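Local structure of peroxisomal acyl-CoA oxidase 1A (Solanum lycopersicum, 2FON) at residues R324-R329 and Y640-Y645. The protein probably catalyses the FAD-dependent oxidation of acyl-CoA thioesters in peroxisomal beta-oxidation of fatty acids. Residues are numbered along the deposited sequence; the frame is centred on the assembly and turned at random.
Sequences RYSAVR and YDGNVY. With FAD (flavin-adenine dinucleotide), chain D.
FAD O2A, an oxygen of the adenine-side phosphate, is gripped twice by Arg329: NE donates to it at 2.6 Å and NH2 at 2.7 Å, both from the guanidinium edge. NH2 also reaches FAD O2P weakly, while on another stretch of that edge NH1 gives a weak but fairly straight bond to Tyr645 OH (3.3 Å, 163°). NH1 has a further acceptor, Leu159 O of the second subunit. The guanidinium and the Tyr645 ring are turned 62° from each other. Arg329 CG lies anti to the backbone N (chi1 -161°) and the chain bends at chi2, carrying the charged end off the helix terminus to the diphosphate. With only a methyl group, as in an alanine here, O2A is likely to lose both of these donors and the Tyr645 hydroxyl this weak one. Arg329 is the residue where helix 297-328 of the C-alpha1 region gives way to a loop, and the C-terminal acyl-CoA oxidase region packs against this end, at a cofactor site shared between subunits. Beside the polar tip, apolar side chains also meet: Val328 CG1 touches Val644 CG2 at 4.1 Å and lies 4.0 Å from Gly642 O, and Val644 CG1 sits at the edge of the Tyr325 ring. Farther back, Tyr640 CA lies over one face of the Arg324 guanidinium, whose NH1 binds Gly638 O and whose NH2 forms a salt bridge with Asp624.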
loop_
_atom_site.group_PDB
_atom_site.type_symbol
_atom_site.label_atom_id
_atom_site.label_comp_id
_atom_site.label_asym_id
_atom_site.label_seq_id
_atom_site.Cartn_x
_atom_site.Cartn_y
_atom_site.Cartn_z
ATOM N N ARG B 324 -10.372 -4.339 16.567
ATOM C CA ARG B 324 -11.767 -4.239 16.951
ATOM C C ARG B 324 -12.629 -4.751 15.825
ATOM O O ARG B 324 -13.497 -5.596 16.057
ATOM C CB ARG B 324 -12.135 -2.817 17.322
ATOM C CG ARG B 324 -11.443 -2.308 18.579
ATOM C CD ARG B 324 -12.024 -0.966 19.000
ATOM N NE ARG B 324 -11.444 -0.546 20.276
ATOM C CZ ARG B 324 -11.303 0.725 20.653
ATOM N NH1 ARG B 324 -11.689 1.701 19.823
ATOM N NH2 ARG B 324 -10.768 1.016 21.858
ATOM N N TYR B 325 -12.395 -4.295 14.588
ATOM C CA TYR B 325 -13.190 -4.875 13.507
ATOM C C TYR B 325 -13.078 -6.419 13.442
ATOM O O TYR B 325 -14.108 -7.076 13.274
ATOM C CB TYR B 325 -12.873 -4.294 12.170
ATOM C CG TYR B 325 -13.777 -4.796 11.064
ATOM C CD1 TYR B 325 -15.139 -4.405 11.003
ATOM C CD2 TYR B 325 -13.287 -5.658 10.068
ATOM C CE1 TYR B 325 -15.986 -4.841 10.001
ATOM C CE2 TYR B 325 -14.132 -6.124 9.038
ATOM C CZ TYR B 325 -15.482 -5.699 9.020
ATOM O OH TYR B 325 -16.311 -6.106 7.985
ATOM N N SER B 326 -11.882 -7.004 13.595
ATOM C CA SER B 326 -11.780 -8.472 13.578
ATOM C C SER B 326 -12.533 -9.229 14.709
ATOM O O SER B 326 -13.031 -10.339 14.503
ATOM C CB SER B 326 -10.322 -8.937 13.473
ATOM O OG SER B 326 -9.668 -8.269 12.408
ATOM N N ALA B 327 -12.606 -8.654 15.896
ATOM C CA ALA B 327 -13.409 -9.250 16.923
ATOM C C ALA B 327 -14.927 -9.156 16.591
ATOM O O ALA B 327 -15.714 -9.987 17.038
ATOM C CB ALA B 327 -13.099 -8.620 18.248
ATOM N N VAL B 328 -15.346 -8.181 15.815
ATOM C CA VAL B 328 -16.766 -8.015 15.584
ATOM C C VAL B 328 -17.266 -8.814 14.315
ATOM O O VAL B 328 -18.283 -9.556 14.371
ATOM C CB VAL B 328 -17.082 -6.478 15.503
ATOM C CG1 VAL B 328 -18.448 -6.171 14.857
ATOM C CG2 VAL B 328 -16.946 -5.843 16.856
ATOM N N ARG B 329 -16.566 -8.609 13.175
ATOM C CA ARG B 329 -16.673 -9.436 11.968
ATOM C C ARG B 329 -16.593 -10.950 12.198
ATOM O O ARG B 329 -15.487 -11.509 12.569
ATOM C CB ARG B 329 -15.527 -9.106 11.026
ATOM C CG ARG B 329 -15.798 -9.566 9.524
ATOM C CD ARG B 329 -17.133 -9.066 8.918
ATOM N NE ARG B 329 -17.195 -9.426 7.505
ATOM C CZ ARG B 329 -18.128 -9.014 6.632
ATOM N NH1 ARG B 329 -19.112 -8.213 6.986
ATOM N NH2 ARG B 329 -18.055 -9.381 5.377
ATOM N N TYR B 640 -15.152 2.023 19.530
ATOM C CA TYR B 640 -15.074 1.401 20.833
ATOM C C TYR B 640 -16.229 0.414 21.148
ATOM O O TYR B 640 -15.975 -0.720 21.563
ATOM C CB TYR B 640 -15.020 2.487 21.932
ATOM C CG TYR B 640 -14.750 1.940 23.311
ATOM C CD1 TYR B 640 -13.453 1.889 23.817
ATOM C CD2 TYR B 640 -15.791 1.414 24.094
ATOM C CE1 TYR B 640 -13.202 1.373 25.114
ATOM C CE2 TYR B 640 -15.535 0.914 25.348
ATOM C CZ TYR B 640 -14.233 0.887 25.848
ATOM O OH TYR B 640 -13.983 0.347 27.107
ATOM N N ASP B 641 -17.482 0.832 20.960
ATOM C CA ASP B 641 -18.613 -0.030 21.300
ATOM C C ASP B 641 -18.923 -1.103 20.273
ATOM O O ASP B 641 -19.949 -1.728 20.359
ATOM C CB ASP B 641 -19.898 0.786 21.596
ATOM C CG ASP B 641 -20.415 1.546 20.376
ATOM O OD1 ASP B 641 -19.773 1.497 19.301
ATOM O OD2 ASP B 641 -21.454 2.229 20.509
ATOM N N GLY B 642 -18.064 -1.328 19.309
ATOM C CA GLY B 642 -18.355 -2.296 18.251
ATOM C C GLY B 642 -19.668 -2.202 17.499
ATOM O O GLY B 642 -20.050 -3.154 16.878
ATOM N N ASN B 643 -20.380 -1.085 17.541
ATOM C CA ASN B 643 -21.629 -0.989 16.820
ATOM C C ASN B 643 -21.423 -0.578 15.383
ATOM O O ASN B 643 -21.756 0.550 14.996
ATOM C CB ASN B 643 -22.539 0.020 17.458
ATOM C CG ASN B 643 -24.002 -0.137 17.005
ATOM O OD1 ASN B 643 -24.380 -1.166 16.392
ATOM N ND2 ASN B 643 -24.838 0.875 17.321
ATOM N N VAL B 644 -20.924 -1.506 14.570
ATOM C CA VAL B 644 -20.335 -1.164 13.315
ATOM C C VAL B 644 -21.379 -1.000 12.220
ATOM O O VAL B 644 -21.432 0.054 11.571
ATOM C CB VAL B 644 -19.310 -2.229 12.902
ATOM C CG1 VAL B 644 -18.783 -1.975 11.504
ATOM C CG2 VAL B 644 -18.184 -2.256 13.854
ATOM N N TYR B 645 -22.176 -2.041 11.969
ATOM C CA TYR B 645 -22.989 -2.049 10.771
ATOM C C TYR B 645 -24.042 -0.956 10.808
ATOM O O TYR B 645 -24.234 -0.258 9.810
ATOM C CB TYR B 645 -23.638 -3.396 10.553
ATOM C CG TYR B 645 -22.652 -4.510 10.450
ATOM C CD1 TYR B 645 -22.805 -5.679 11.215
ATOM C CD2 TYR B 645 -21.560 -4.405 9.599
ATOM C CE1 TYR B 645 -21.881 -6.730 11.130
ATOM C CE2 TYR B 645 -20.636 -5.433 9.490
ATOM C CZ TYR B 645 -20.798 -6.590 10.280
ATOM O OH TYR B 645 -19.862 -7.593 10.178
HETATM P PA FAD D . -14.574 -10.982 4.686
HETATM O O1A FAD D . -14.723 -12.383 4.158
HETATM O O2A FAD D . -15.609 -10.538 5.723
HETATM O O5B FAD D . -13.106 -10.970 5.231
HETATM C C5B FAD D . -12.739 -10.030 6.212
HETATM C C4B FAD D . -11.427 -10.622 6.707
HETATM O O4B FAD D . -11.697 -11.900 7.254
HETATM C C3B FAD D . -10.401 -10.833 5.593
HETATM O O3B FAD D . -9.177 -10.584 6.176
HETATM C C2B FAD D . -10.429 -12.307 5.356
HETATM O O2B FAD D . -9.197 -12.784 4.921
HETATM C C1B FAD D . -10.791 -12.827 6.738
HETATM N N9A FAD D . -11.479 -14.098 6.556
HETATM C C8A FAD D . -12.790 -14.269 6.210
HETATM N N7A FAD D . -12.996 -15.607 6.132
HETATM C C5A FAD D . -11.855 -16.272 6.440
HETATM C C6A FAD D . -11.523 -17.626 6.534
HETATM N N6A FAD D . -12.445 -18.545 6.266
HETATM N N1A FAD D . -10.239 -18.004 6.875
HETATM C C2A FAD D . -9.275 -17.060 7.145
HETATM N N3A FAD D . -9.611 -15.731 7.070
HETATM C C4A FAD D . -10.877 -15.335 6.708
HETATM N N1 FAD D . -20.246 -7.756 -4.505
HETATM C C2 FAD D . -21.285 -7.999 -5.399
HETATM O O2 FAD D . -22.122 -8.922 -5.228
HETATM N N3 FAD D . -21.334 -7.233 -6.545
HETATM C C4 FAD D . -20.416 -6.248 -6.773
HETATM O O4 FAD D . -20.534 -5.566 -7.793
HETATM C C4X FAD D . -19.399 -6.007 -5.864
HETATM N N5 FAD D . -18.485 -4.975 -6.073
HETATM C C5X FAD D . -17.515 -4.662 -5.171
HETATM C C6 FAD D . -16.695 -3.616 -5.474
HETATM C C7 FAD D . -15.680 -3.277 -4.601
HETATM C C7M FAD D . -14.794 -2.114 -4.996
HETATM C C8 FAD D . -15.506 -4.041 -3.402
HETATM C C8M FAD D . -14.441 -3.727 -2.394
HETATM C C9 FAD D . -16.360 -5.092 -3.121
HETATM C C9A FAD D . -17.407 -5.410 -4.006
HETATM N N10 FAD D . -18.331 -6.476 -3.778
HETATM C C10 FAD D . -19.316 -6.762 -4.718
HETATM C "C1'" FAD D . -18.254 -7.387 -2.574
HETATM C "C2'" FAD D . -16.954 -8.131 -2.862
HETATM O "O2'" FAD D . -17.026 -8.857 -4.030
HETATM C "C3'" FAD D . -16.501 -9.208 -1.930
HETATM O "O3'" FAD D . -17.337 -10.340 -2.010
HETATM C "C4'" FAD D . -16.330 -8.775 -0.507
HETATM O "O4'" FAD D . -15.610 -7.550 -0.471
HETATM C "C5'" FAD D . -15.598 -9.948 0.157
HETATM O "O5'" FAD D . -14.878 -9.423 1.232
HETATM P P FAD D . -15.552 -9.256 2.660
HETATM O O1P FAD D . -15.933 -7.797 2.805
HETATM O O2P FAD D . -16.684 -10.294 2.710
HETATM O O3P FAD D . -14.358 -9.802 3.604
#